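Local coordinates for protein possible TctC subunit of the Tripartite Tricarboxylate Transport(TTT) Family (PDB 6HKE) that binds malate, probably in the periplasm, as the substrate-binding component of a tripartite tricarboxylate transporter that takes up C4-dicarboxylates, at residues 102-108 / 239-245; 41-45 / 254-259; 21-25 / 77-83. The protein carries 2 engineered substitutions. One frame throughout, in Å; residues are numbered along the deposited sequence.

How the interactions relate
From the N terminus, strand 18-22 and the loop after it come first. Interaction 3 closes a loop of 51 residues when 77-83 returns beside 21-25. Helix 29-45 lies within that loop, and its end, 41-45, meets helix 249-263 only much later in the chain, which closes interaction 2. Interactions 2 and 3 therefore cross along the chain. Interaction 1 pairs 102-108 with 239-245. It opens after interaction 3 has closed, and it falls wholly within the long loop of interaction 2. In space, strand 236-244 lies between strands 75-80 and 102-118, which joins interactions 1 and 3 in one sheet. Helix 249-263 packs on interaction 1; helix 29-45 packs against that helix and reaches strand 236-244 through Met-41.

Interaction 1 of 3, residues 102-108 / 239-245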
ATOM      1  N   PHE A 102     -11.653 -10.581  -9.277  1.00 23.85           N
ATOM      2  CA  PHE A 102     -11.971 -10.281  -7.858  1.00 23.17           C
ATOM      3  C   PHE A 102     -13.334  -9.613  -7.748  1.00 25.03           C
ATOM      4  O   PHE A 102     -13.740  -8.835  -8.644  1.00 25.02           O
ATOM      5  CB  PHE A 102     -10.912  -9.389  -7.206  1.00 21.84           C
ATOM      6  CG  PHE A 102      -9.556 -10.034  -7.220  1.00 21.32           C
ATOM      7  CD1 PHE A 102      -9.220 -10.995  -6.286  1.00 20.61           C
ATOM      8  CD2 PHE A 102      -8.666  -9.770  -8.245  1.00 20.99           C
ATOM      9  CE1 PHE A 102      -7.989 -11.637  -6.338  1.00 20.95           C
ATOM     10  CE2 PHE A 102      -7.436 -10.406  -8.291  1.00 21.39           C
ATOM     11  CZ  PHE A 102      -7.090 -11.325  -7.327  1.00 20.39           C
ATOM     12  N   THR A 103     -14.014  -9.946  -6.656  1.00 26.12           N
ATOM     13  CA  THR A 103     -15.193  -9.214  -6.163  1.00 27.47           C
ATOM     14  C   THR A 103     -14.687  -8.273  -5.081  1.00 27.67           C
ATOM     15  O   THR A 103     -14.308  -8.726  -3.994  1.00 30.14           O
ATOM     16  CB  THR A 103     -16.302 -10.173  -5.727  1.00 27.15           C
ATOM     17  OG1 THR A 103     -16.616 -10.908  -6.908  1.00 28.29           O
ATOM     18  CG2 THR A 103     -17.523  -9.457  -5.198  1.00 25.24           C
ATOM     19  N   PRO A 104     -14.640  -6.956  -5.382  1.00 24.09           N
ATOM     20  CA  PRO A 104     -14.304  -5.942  -4.391  1.00 25.00           C
ATOM     21  C   PRO A 104     -15.284  -6.044  -3.219  1.00 23.90           C
ATOM     22  O   PRO A 104     -16.449  -6.173  -3.456  1.00 27.51           O
ATOM     23  CB  PRO A 104     -14.491  -4.613  -5.139  1.00 25.00           C
ATOM     24  CG  PRO A 104     -15.410  -4.980  -6.275  1.00 25.27           C
ATOM     25  CD  PRO A 104     -14.984  -6.366  -6.675  1.00 24.17           C
ATOM     26  N   VAL A 105     -14.791  -5.976  -1.991  1.00 23.40           N
ATOM     27  CA  VAL A 105     -15.638  -6.013  -0.770  1.00 23.70           C
ATOM     28  C   VAL A 105     -15.730  -4.594  -0.213  1.00 23.11           C
ATOM     29  O   VAL A 105     -16.874  -4.096  -0.067  1.00 22.42           O
ATOM     30  CB  VAL A 105     -15.084  -7.026   0.247  1.00 23.84           C
ATOM     31  CG1 VAL A 105     -15.792  -6.972   1.589  1.00 24.82           C
ATOM     32  CG2 VAL A 105     -15.151  -8.418  -0.328  1.00 25.18           C
ATOM     33  N   ALA A 106     -14.576  -3.971   0.072  1.00 22.51           N
ATOM     34  CA  ALA A 106     -14.487  -2.745   0.891  1.00 20.50           C
ATOM     35  C   ALA A 106     -13.129  -2.044   0.741  1.00 20.47           C
ATOM     36  O   ALA A 106     -12.088  -2.715   0.900  1.00 18.89           O
ATOM     37  CB  ALA A 106     -14.732  -3.115   2.329  1.00 19.97           C
ATOM     38  N   LEU A 107     -13.150  -0.726   0.501  1.00 19.13           N
ATOM     39  CA  LEU A 107     -12.005   0.169   0.813  1.00 20.38           C
ATOM     40  C   LEU A 107     -11.749   0.109   2.323  1.00 21.77           C
ATOM     41  O   LEU A 107     -12.708   0.275   3.083  1.00 21.16           O
ATOM     42  CB  LEU A 107     -12.324   1.600   0.397  1.00 20.47           C
ATOM     43  CG  LEU A 107     -11.207   2.610   0.634  1.00 21.01           C
ATOM     44  CD1 LEU A 107      -9.944   2.247  -0.141  1.00 19.71           C
ATOM     45  CD2 LEU A 107     -11.693   3.991   0.246  1.00 21.81           C
ATOM     46  N   LEU A 108     -10.510  -0.175   2.727  1.00 21.60           N
ATOM     47  CA  LEU A 108     -10.097  -0.264   4.151  1.00 23.21           C
ATOM     48  C   LEU A 108      -9.522   1.066   4.621  1.00 24.19           C
ATOM     49  O   LEU A 108      -9.844   1.491   5.750  1.00 25.56           O
ATOM     50  CB  LEU A 108      -9.028  -1.345   4.273  1.00 23.01           C
ATOM     51  CG  LEU A 108      -9.489  -2.732   3.864  1.00 21.70           C
ATOM     52  CD1 LEU A 108      -8.401  -3.758   4.165  1.00 21.85           C
ATOM     53  CD2 LEU A 108     -10.787  -3.071   4.583  1.00 21.99           C
ATOM     54  N   THR A 239      -5.873   0.882   0.154  1.00 24.00           N
ATOM     55  CA  THR A 239      -5.813  -0.554   0.495  1.00 23.98           C
ATOM     56  C   THR A 239      -7.251  -1.067   0.495  1.00 22.34           C
ATOM     57  O   THR A 239      -8.121  -0.355   1.006  1.00 20.81           O
ATOM     58  CB  THR A 239      -5.021  -0.724   1.791  1.00 25.60           C
ATOM     59  OG1 THR A 239      -3.664  -0.452   1.426  1.00 25.92           O
ATOM     60  CG2 THR A 239      -5.172  -2.092   2.421  1.00 24.63           C
ATOM     61  N   GLY A 240      -7.469  -2.264  -0.051  1.00 21.79           N
ATOM     62  CA  GLY A 240      -8.808  -2.835  -0.228  1.00 20.89           C
ATOM     63  C   GLY A 240      -8.897  -4.283   0.207  1.00 20.63           C
ATOM     64  O   GLY A 240      -7.865  -5.017   0.144  1.00 17.87           O
ATOM     65  N   LEU A 241     -10.115  -4.682   0.584  1.00 20.61           N
ATOM     66  CA  LEU A 241     -10.515  -6.090   0.830  1.00 21.47           C
ATOM     67  C   LEU A 241     -11.279  -6.578  -0.405  1.00 21.42           C
ATOM     68  O   LEU A 241     -12.241  -5.909  -0.794  1.00 20.42           O
ATOM     69  CB  LEU A 241     -11.362  -6.147   2.104  1.00 21.14           C
ATOM     70  CG  LEU A 241     -11.716  -7.547   2.593  1.00 22.78           C
ATOM     71  CD1 LEU A 241     -10.466  -8.357   2.934  1.00 23.08           C
ATOM     72  CD2 LEU A 241     -12.642  -7.449   3.794  1.00 22.92           C
ATOM     73  N   PHE A 242     -10.809  -7.666  -1.020  1.00 21.72           N
ATOM     74  CA  PHE A 242     -11.418  -8.344  -2.195  1.00 20.87           C
ATOM     75  C   PHE A 242     -11.667  -9.828  -1.893  1.00 20.96           C
ATOM     76  O   PHE A 242     -10.978 -10.402  -1.032  1.00 18.96           O
ATOM     77  CB  PHE A 242     -10.478  -8.287  -3.400  1.00 21.02           C
ATOM     78  CG  PHE A 242      -9.983  -6.915  -3.780  1.00 20.62           C
ATOM     79  CD1 PHE A 242      -9.046  -6.257  -3.000  1.00 21.35           C
ATOM     80  CD2 PHE A 242     -10.424  -6.303  -4.939  1.00 20.86           C
ATOM     81  CE1 PHE A 242      -8.572  -5.005  -3.367  1.00 21.60           C
ATOM     82  CE2 PHE A 242      -9.931  -5.063  -5.311  1.00 21.24           C
ATOM     83  CZ  PHE A 242      -9.013  -4.415  -4.525  1.00 20.76           C
ATOM     84  N   ALA A 243     -12.618 -10.413  -2.628  1.00 21.58           N
ATOM     85  CA  ALA A 243     -13.021 -11.832  -2.573  1.00 22.20           C
ATOM     86  C   ALA A 243     -12.776 -12.437  -3.947  1.00 24.02           C
ATOM     87  O   ALA A 243     -12.607 -11.701  -4.925  1.00 25.38           O
ATOM     88  CB  ALA A 243     -14.469 -11.963  -2.166  1.00 21.29           C
ATOM     89  N   PRO A 244     -12.729 -13.783  -4.063  1.00 26.24           N
ATOM     90  CA  PRO A 244     -12.614 -14.427  -5.367  1.00 25.68           C
ATOM     91  C   PRO A 244     -13.814 -13.989  -6.203  1.00 26.89           C
ATOM     92  O   PRO A 244     -14.840 -13.667  -5.618  1.00 29.27           O
ATOM     93  CB  PRO A 244     -12.573 -15.927  -5.039  1.00 24.47           C
ATOM     94  CG  PRO A 244     -12.062 -15.967  -3.615  1.00 23.78           C
ATOM     95  CD  PRO A 244     -12.704 -14.762  -2.961  1.00 25.43           C
ATOM     96  N   ARG A 245     -13.644 -13.923  -7.524  1.00 27.90           N
ATOM     97  CA  ARG A 245     -14.731 -13.489  -8.431  1.00 28.08           C
ATOM     98  C   ARG A 245     -15.871 -14.492  -8.261  1.00 26.27           C
ATOM     99  O   ARG A 245     -15.581 -15.663  -8.045  1.00 23.81           O
ATOM    100  CB  ARG A 245     -14.227 -13.373  -9.868  1.00 30.52           C
ATOM    101  CG  ARG A 245     -15.155 -12.582 -10.776  1.00 33.32           C
ATOM    102  CD  ARG A 245     -15.455 -11.185 -10.270  1.00 35.10           C
ATOM    103  NE  ARG A 245     -16.154 -10.396 -11.278  1.00 35.33           N
ATOM    104  CZ  ARG A 245     -16.212  -9.068 -11.308  1.00 38.86           C
ATOM    105  NH1 ARG A 245     -15.623  -8.343 -10.367  1.00 38.12           N
ATOM    106  NH2 ARG A 245     -16.864  -8.458 -12.287  1.00 39.58           N
TER
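Ala-106 and Leu-241 form a hydrogen-bonded antiparallel pair, and their register marks a classic beta bulge. Leu-241 O accepts from both Val-105 N, at 2.8 Å, and Ala-106 N, at 3.2 Å. In return Leu-241 N gives an almost straight bond (178°) to Ala-106 O. Thr-103 and Ala-243 exchange two backbone bonds on one side of the bulge, and Leu-108 N bonds to Thr-239 O on the other. Side chains follow this ladder. Val-105 lies alongside Leu-241, with CG1 3.9 Å from its CD2. Leu-108 forks over the partner strand: CD1 meets Thr-239 CG2, and CD2 lies 4.0 Å from Leu-241 CB. Cutting Leu-108 back to an alanine is likely to open a gap beside Thr-239 and Leu-241. Phe-102 and Phe-242 cross at about a right angle, with CB of Phe-102 3.9 Å from CD2 of Phe-242. Arg-245 has CG anti to its backbone N (chi1 -164°), and its chain bends at chi2 to bring NH1 within 2.6 Å of Phe-102 O. His-84 stacks on Phe-242. Strand 75-80 flanks strand 236-244, helix 249-263 packs on the Val-105, Ala-106 and Leu-108 side, and helix 287-305 packs on Pro-104, Leu-107 and Phe-242.

Interaction 2 of 3, residues 41-45 / 254-259; sequences MAKTL and KLNAAV
Ala-258 faces helix 41-45 and packs against Met-41, Thr-44 and Leu-45. This is helix-helix packing between two helices of the periplasmic binding protein fold, away from the malate site. The short segments run roughly antiparallel at 138°, with their axes 8.5 Å apart. The small methyl of Ala-258 lets the backbones come close: its CA is 5.0 Å from that of Met-41. Its CB fits into the hollow between Thr-44 and Leu-45, 3.8 Å from Thr-44 CB and 3.6 Å from Leu-45 CD2. Both branches of Leu-45 take part. CD2 covers the alanine methyl and also nears Lys-254 CG, while CD1 touches CD2 of Leu-255, the two leucine side chains crossing at about a right angle. Met-41 fills the other end of the groove. Its CG rests against the backbone of Ala-258. The thioether then bends at chi3 (76°) to bring CE within 3.7 Å of Val-259 CG2, the two side chains lying alongside one another. On the sheet side, Met-41 and Val-259 both reach Leu-241 of strand 236-244, and Leu-255 rests on Val-105 of strand 102-118. Both helices thus touch the sheet, helix 29-45 through Met-41 and helix 249-263 through Leu-255 and Val-259, and they also pack against each other. The aliphatic part of Lys-254 closes the Leu-45 end, and its NZ lies 3.3 Å from Thr-44 O. A water bridges the helices on the Thr-44 side: it lies 2.5 Å from Thr-44 OG1 and donates to Ala-258 O at 2.7 Å.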
ATOM      1  N   MET A  41     -13.590  -6.801  12.856  1.00 26.34           N
ATOM      2  CA  MET A  41     -14.582  -7.412  11.929  1.00 26.11           C
ATOM      3  C   MET A  41     -15.221  -8.660  12.562  1.00 26.41           C
ATOM      4  O   MET A  41     -16.415  -8.890  12.320  1.00 23.75           O
ATOM      5  CB  MET A  41     -13.943  -7.778  10.586  1.00 27.41           C
ATOM      6  CG  MET A  41     -13.884  -6.616   9.604  1.00 28.96           C
ATOM      7  SD  MET A  41     -12.860  -6.959   8.127  1.00 31.58           S
ATOM      8  CE  MET A  41     -13.953  -8.021   7.185  1.00 29.43           C
ATOM      9  N   ALA A  42     -14.479  -9.435  13.358  1.00 25.03           N
ATOM     10  CA  ALA A  42     -14.983 -10.673  13.993  1.00 25.33           C
ATOM     11  C   ALA A  42     -16.275 -10.400  14.788  1.00 25.43           C
ATOM     12  O   ALA A  42     -17.114 -11.297  14.837  1.00 26.13           O
ATOM     13  CB  ALA A  42     -13.900 -11.289  14.854  1.00 26.21           C
ATOM     14  N   LYS A  43     -16.448  -9.203  15.353  1.00 27.76           N
ATOM     15  CA  LYS A  43     -17.644  -8.808  16.165  1.00 29.22           C
ATOM     16  C   LYS A  43     -18.918  -8.803  15.314  1.00 29.29           C
ATOM     17  O   LYS A  43     -19.988  -9.112  15.854  1.00 31.18           O
ATOM     18  CB  LYS A  43     -17.438  -7.436  16.803  1.00 29.86           C
ATOM     19  CG  LYS A  43     -16.313  -7.396  17.821  1.00 34.19           C
ATOM     20  CD  LYS A  43     -16.235  -6.086  18.577  1.00 38.05           C
ATOM     21  CE  LYS A  43     -15.027  -6.019  19.488  1.00 42.74           C
ATOM     22  NZ  LYS A  43     -14.646  -4.617  19.789  1.00 45.26           N
ATOM     23  N   THR A  44     -18.831  -8.470  14.033  1.00 27.71           N
ATOM     24  CA  THR A  44     -20.005  -8.475  13.123  1.00 27.22           C
ATOM     25  C   THR A  44     -20.191  -9.877  12.536  1.00 23.74           C
ATOM     26  O   THR A  44     -21.331 -10.311  12.376  1.00 23.36           O
ATOM     27  CB  THR A  44     -19.861  -7.371  12.067  1.00 26.94           C
ATOM     28  OG1 THR A  44     -19.680  -6.182  12.817  1.00 28.53           O
ATOM     29  CG2 THR A  44     -21.061  -7.233  11.159  1.00 29.06           C
ATOM     30  N   LEU A  45     -19.113 -10.565  12.197  1.00 22.18           N
ATOM     31  CA  LEU A  45     -19.205 -11.851  11.465  1.00 22.01           C
ATOM     32  C   LEU A  45     -19.597 -12.998  12.408  1.00 22.16           C
ATOM     33  O   LEU A  45     -20.216 -13.934  11.907  1.00 23.79           O
ATOM     34  CB  LEU A  45     -17.869 -12.124  10.764  1.00 21.75           C
ATOM     35  CG  LEU A  45     -17.455 -11.071   9.744  1.00 21.46           C
ATOM     36  CD1 LEU A  45     -16.157 -11.477   9.093  1.00 22.38           C
ATOM     37  CD2 LEU A  45     -18.544 -10.850   8.696  1.00 21.52           C
ATOM     38  N   LYS A 254     -22.320  -8.547   3.820  1.00 25.73           N
ATOM     39  CA  LYS A 254     -22.072  -8.821   5.256  1.00 25.15           C
ATOM     40  C   LYS A 254     -20.606  -8.518   5.575  1.00 23.77           C
ATOM     41  O   LYS A 254     -20.344  -7.979   6.659  1.00 23.71           O
ATOM     42  CB  LYS A 254     -22.447 -10.269   5.577  1.00 29.14           C
ATOM     43  CG  LYS A 254     -22.264 -10.690   7.030  1.00 33.05           C
ATOM     44  CD  LYS A 254     -23.376 -11.593   7.528  1.00 38.56           C
ATOM     45  CE  LYS A 254     -22.923 -12.608   8.559  1.00 41.18           C
ATOM     46  NZ  LYS A 254     -22.666 -11.986   9.879  1.00 42.08           N
ATOM     47  N   LEU A 255     -19.680  -8.875   4.687  1.00 21.24           N
ATOM     48  CA  LEU A 255     -18.242  -8.581   4.911  1.00 21.59           C
ATOM     49  C   LEU A 255     -18.087  -7.069   4.887  1.00 22.06           C
ATOM     50  O   LEU A 255     -17.452  -6.516   5.801  1.00 22.51           O
ATOM     51  CB  LEU A 255     -17.383  -9.256   3.841  1.00 21.38           C
ATOM     52  CG  LEU A 255     -17.227 -10.765   4.012  1.00 22.42           C
ATOM     53  CD1 LEU A 255     -16.519 -11.384   2.817  1.00 22.90           C
ATOM     54  CD2 LEU A 255     -16.489 -11.088   5.302  1.00 22.60           C
ATOM     55  N   ASN A 256     -18.712  -6.423   3.906  1.00 21.72           N
ATOM     56  CA  ASN A 256     -18.598  -4.960   3.702  1.00 22.67           C
ATOM     57  C   ASN A 256     -19.085  -4.218   4.954  1.00 22.03           C
ATOM     58  O   ASN A 256     -18.440  -3.229   5.376  1.00 24.62           O
ATOM     59  CB  ASN A 256     -19.393  -4.530   2.473  1.00 23.70           C
ATOM     60  CG  ASN A 256     -19.405  -3.038   2.324  1.00 24.10           C
ATOM     61  OD1 ASN A 256     -20.278  -2.391   2.866  1.00 29.64           O
ATOM     62  ND2 ASN A 256     -18.415  -2.497   1.645  1.00 27.26           N
ATOM     63  N   ALA A 257     -20.207  -4.648   5.500  1.00 21.73           N
ATOM     64  CA  ALA A 257     -20.826  -4.052   6.701  1.00 22.40           C
ATOM     65  C   ALA A 257     -19.892  -4.314   7.894  1.00 22.85           C
ATOM     66  O   ALA A 257     -19.759  -3.424   8.749  1.00 25.47           O
ATOM     67  CB  ALA A 257     -22.219  -4.616   6.907  1.00 21.18           C
ATOM     68  N   ALA A 258     -19.253  -5.484   7.939  1.00 22.46           N
ATOM     69  CA  ALA A 258     -18.286  -5.844   9.004  1.00 22.24           C
ATOM     70  C   ALA A 258     -17.111  -4.863   8.941  1.00 20.45           C
ATOM     71  O   ALA A 258     -16.666  -4.368   9.984  1.00 19.21           O
ATOM     72  CB  ALA A 258     -17.848  -7.280   8.870  1.00 21.32           C
ATOM     73  N   VAL A 259     -16.643  -4.552   7.745  1.00 21.11           N
ATOM     74  CA  VAL A 259     -15.551  -3.552   7.585  1.00 23.06           C
ATOM     75  C   VAL A 259     -16.088  -2.221   8.104  1.00 24.17           C
ATOM     76  O   VAL A 259     -15.377  -1.550   8.866  1.00 25.45           O
ATOM     77  CB  VAL A 259     -15.078  -3.431   6.127  1.00 22.41           C
ATOM     78  CG1 VAL A 259     -14.159  -2.240   5.932  1.00 21.61           C
ATOM     79  CG2 VAL A 259     -14.404  -4.705   5.658  1.00 24.86           C
TER
HETATM   80  O   HOH W   1     -17.368  -5.496  12.280  1.00 33.71           O

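Interaction 3 of 3, residues 21-25 / 77-83. With MLT (D-malate), chain D; LMR ((2S)-2-hydroxybutanedioic acid), chain E.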
ATOM      1  N   VAL A  21      -5.819 -12.968   3.501  1.00 22.41           N
ATOM      2  CA  VAL A  21      -4.445 -13.139   2.995  1.00 22.36           C
ATOM      3  C   VAL A  21      -3.878 -11.745   2.748  1.00 22.20           C
ATOM      4  O   VAL A  21      -4.576 -10.929   2.126  1.00 20.49           O
ATOM      5  CB  VAL A  21      -4.458 -14.016   1.733  1.00 22.11           C
ATOM      6  CG1 VAL A  21      -3.052 -14.212   1.203  1.00 24.73           C
ATOM      7  CG2 VAL A  21      -5.096 -15.360   2.023  1.00 24.31           C
ATOM      8  N   VAL A  22      -2.658 -11.523   3.234  1.00 23.40           N
ATOM      9  CA  VAL A  22      -1.836 -10.299   3.049  1.00 23.92           C
ATOM     10  C   VAL A  22      -0.607 -10.683   2.226  1.00 24.11           C
ATOM     11  O   VAL A  22       0.084 -11.647   2.570  1.00 22.70           O
ATOM     12  CB  VAL A  22      -1.459  -9.684   4.414  1.00 25.53           C
ATOM     13  CG1 VAL A  22      -0.372  -8.642   4.276  1.00 23.29           C
ATOM     14  CG2 VAL A  22      -2.678  -9.082   5.122  1.00 26.82           C
ATOM     15  N   PRO A  23      -0.330  -9.982   1.095  1.00 24.07           N
ATOM     16  CA  PRO A  23       0.776 -10.341   0.199  1.00 24.38           C
ATOM     17  C   PRO A  23       2.190 -10.059   0.739  1.00 23.94           C
ATOM     18  O   PRO A  23       3.166 -10.459   0.099  1.00 22.43           O
ATOM     19  CB  PRO A  23       0.600  -9.447  -1.041  1.00 23.56           C
ATOM     20  CG  PRO A  23      -0.773  -8.833  -0.910  1.00 23.70           C
ATOM     21  CD  PRO A  23      -1.135  -8.875   0.560  1.00 22.99           C
ATOM     22  N   PHE A  24       2.278  -9.342   1.866  1.00 22.34           N
ATOM     23  CA  PHE A  24       3.548  -8.763   2.361  1.00 21.67           C
ATOM     24  C   PHE A  24       3.862  -9.216   3.784  1.00 20.99           C
ATOM     25  O   PHE A  24       2.985  -9.670   4.527  1.00 21.85           O
ATOM     26  CB  PHE A  24       3.474  -7.247   2.228  1.00 20.29           C
ATOM     27  CG  PHE A  24       3.307  -6.832   0.793  1.00 19.61           C
ATOM     28  CD1 PHE A  24       4.365  -6.934  -0.089  1.00 19.44           C
ATOM     29  CD2 PHE A  24       2.081  -6.402   0.313  1.00 19.01           C
ATOM     30  CE1 PHE A  24       4.207  -6.586  -1.424  1.00 19.21           C
ATOM     31  CE2 PHE A  24       1.931  -6.048  -1.018  1.00 19.20           C
ATOM     32  CZ  PHE A  24       2.994  -6.143  -1.883  1.00 18.95           C
ATOM     33  N   ALA A  25       5.125  -9.063   4.136  1.00 22.96           N
ATOM     34  CA  ALA A  25       5.718  -9.509   5.417  1.00 24.23           C
ATOM     35  C   ALA A  25       5.001  -8.822   6.580  1.00 25.28           C
ATOM     36  O   ALA A  25       4.557  -7.639   6.429  1.00 23.19           O
ATOM     37  CB  ALA A  25       7.196  -9.224   5.423  1.00 25.22           C
ATOM     38  N   ILE A  77      -8.528 -11.475   0.058  1.00 24.00           N
ATOM     39  CA  ILE A  77      -7.191 -10.874  -0.202  1.00 22.87           C
ATOM     40  C   ILE A  77      -7.287  -9.387   0.129  1.00 23.09           C
ATOM     41  O   ILE A  77      -8.274  -8.736  -0.255  1.00 22.21           O
ATOM     42  CB  ILE A  77      -6.706 -11.149  -1.651  1.00 24.59           C
ATOM     43  CG1 ILE A  77      -5.333 -10.534  -1.944  1.00 24.83           C
ATOM     44  CG2 ILE A  77      -7.707 -10.709  -2.714  1.00 23.87           C
ATOM     45  CD1 ILE A  77      -4.199 -11.265  -1.326  1.00 25.34           C
ATOM     46  N   VAL A  78      -6.301  -8.890   0.870  1.00 23.93           N
ATOM     47  CA  VAL A  78      -6.002  -7.440   0.948  1.00 22.34           C
ATOM     48  C   VAL A  78      -5.181  -7.079  -0.283  1.00 21.34           C
ATOM     49  O   VAL A  78      -4.100  -7.668  -0.483  1.00 21.25           O
ATOM     50  CB  VAL A  78      -5.268  -7.068   2.236  1.00 22.98           C
ATOM     51  CG1 VAL A  78      -5.016  -5.573   2.287  1.00 25.47           C
ATOM     52  CG2 VAL A  78      -6.045  -7.522   3.458  1.00 24.18           C
ATOM     53  N   GLY A  79      -5.706  -6.165  -1.089  1.00 20.06           N
ATOM     54  CA  GLY A  79      -4.991  -5.586  -2.227  1.00 20.34           C
ATOM     55  C   GLY A  79      -4.803  -4.098  -2.026  1.00 21.60           C
ATOM     56  O   GLY A  79      -5.446  -3.512  -1.140  1.00 24.54           O
ATOM     57  N   HIS A  80      -3.959  -3.484  -2.829  1.00 20.31           N
ATOM     58  CA  HIS A  80      -3.719  -2.030  -2.731  1.00 21.16           C
ATOM     59  C   HIS A  80      -3.358  -1.492  -4.114  1.00 21.27           C
ATOM     60  O   HIS A  80      -3.422  -2.271  -5.095  1.00 20.77           O
ATOM     61  CB  HIS A  80      -2.707  -1.757  -1.619  1.00 19.89           C
ATOM     62  CG  HIS A  80      -1.354  -2.343  -1.819  1.00 18.58           C
ATOM     63  ND1 HIS A  80      -0.853  -2.636  -3.059  1.00 18.29           N
ATOM     64  CD2 HIS A  80      -0.369  -2.582  -0.928  1.00 18.83           C
ATOM     65  CE1 HIS A  80       0.391  -3.071  -2.935  1.00 20.72           C
ATOM     66  NE2 HIS A  80       0.715  -3.052  -1.618  1.00 20.28           N
ATOM     67  N   LEU A  81      -2.995  -0.216  -4.154  1.00 22.50           N
ATOM     68  CA  LEU A  81      -2.666   0.526  -5.389  1.00 24.94           C
ATOM     69  C   LEU A  81      -1.682  -0.276  -6.249  1.00 24.03           C
ATOM     70  O   LEU A  81      -1.762  -0.124  -7.472  1.00 25.28           O
ATOM     71  CB  LEU A  81      -2.111   1.899  -4.996  1.00 26.41           C
ATOM     72  CG  LEU A  81      -1.393   2.676  -6.099  1.00 26.13           C
ATOM     73  CD1 LEU A  81      -1.536   4.172  -5.873  1.00 27.92           C
ATOM     74  CD2 LEU A  81       0.082   2.299  -6.137  1.00 26.39           C
ATOM     75  N   GLY A  82      -0.787  -1.071  -5.646  1.00 23.61           N
ATOM     76  CA  GLY A  82       0.173  -1.921  -6.379  1.00 22.32           C
ATOM     77  C   GLY A  82      -0.470  -3.195  -6.916  1.00 22.43           C
ATOM     78  O   GLY A  82      -0.542  -3.375  -8.136  1.00 22.31           O
ATOM     79  N   THR A  83      -0.937  -4.080  -6.043  1.00 23.27           N
ATOM     80  CA  THR A  83      -1.304  -5.464  -6.426  1.00 22.59           C
ATOM     81  C   THR A  83      -2.523  -5.424  -7.340  1.00 23.18           C
ATOM     82  O   THR A  83      -2.647  -6.334  -8.174  1.00 22.83           O
ATOM     83  CB  THR A  83      -1.579  -6.307  -5.186  1.00 23.69           C
ATOM     84  OG1 THR A  83      -2.663  -5.682  -4.498  1.00 23.47           O
ATOM     85  CG2 THR A  83      -0.361  -6.408  -4.302  1.00 23.75           C
TER
HETATM   86  C1  MLT D 401       3.947  -2.307  -0.686  0.50 25.58           C
HETATM   87  O1  MLT D 401       3.133  -2.270  -1.634  0.50 27.17           O
HETATM   88  O2  MLT D 401       5.030  -1.684  -0.755  0.50 27.40           O
HETATM   89  C2  MLT D 401       3.612  -3.155   0.521  0.50 24.87           C
HETATM   90  O3  MLT D 401       2.309  -2.959   1.107  0.50 24.46           O
HETATM   91  C3  MLT D 401       4.535  -2.880   1.670  0.50 25.36           C
HETATM   92  C4  MLT D 401       4.071  -3.847   2.729  0.50 25.30           C
HETATM   93  O4  MLT D 401       2.856  -3.870   3.066  0.50 23.34           O
HETATM   94  O5  MLT D 401       4.945  -4.611   3.186  0.50 25.36           O
HETATM   95  C1  LMR E 402       4.172  -2.077  -0.653  0.50 21.59           C
HETATM   96  O1A LMR E 402       3.444  -2.710  -1.434  0.50 22.44           O
HETATM   97  O1B LMR E 402       5.031  -1.227  -1.009  0.50 21.49           O
HETATM   98  C2  LMR E 402       3.992  -2.341   0.851  0.50 21.68           C
HETATM   99  O2  LMR E 402       2.645  -2.265   1.305  0.50 21.27           O
HETATM  100  C3  LMR E 402       4.528  -3.711   1.278  0.50 22.34           C
HETATM  101  C4  LMR E 402       4.031  -3.959   2.691  0.50 22.43           C
HETATM  102  O4A LMR E 402       4.880  -4.017   3.601  0.50 23.07           O
HETATM  103  O4B LMR E 402       2.794  -4.049   2.886  0.50 20.64           O
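Val-21 O accepts from Val-78 N at 3.0 Å, a nearly straight bond (170°) that pairs the two strands in parallel. Two further bonds lie within 77-83. Thr-83 OG1 accepts from His-80 N, and His-80 ND1 accepts from Gly-82 N, although Gly-82 N lies well out of the ring plane. His-80 and Thr-83 thus form a capping box at the start of helix 82-90. The bond to ND1 helps fix the rotation of the imidazole.

Apolar packing lines the strand pair. Ile-77 CD1 meets Val-21 CG1 at 4.0 Å and also touches Pro-23 CG, while Val-22 and Val-78 lie side by side. Phe-24 and His-80 meet rim to rim, with their planes 18° apart. With His-80 chi1 at 62°, CG sits between backbone N and carbonyl carbon, and NE2 ends 3.3 Å from Phe-24 CE2.

D-malate and (2S)-malate, overlapping alternatives in one site, lie over one face of the Phe-24 ring, and Pro-23 CB backs the other. C2 of D-malate sits over the ring centre, 3.5 Å above its plane. NE2 of His-80 donates to O1A of (2S)-malate at 2.8 Å, with the acceptor near the ring plane. Its bonds to D-malate O1 and O3 are weak. Thr-30, Val-150, Ser-151 and Thr-174 bind both forms as well. This is the ligand site of a periplasmic binding protein, built where strand ends, loops and helix starts meet.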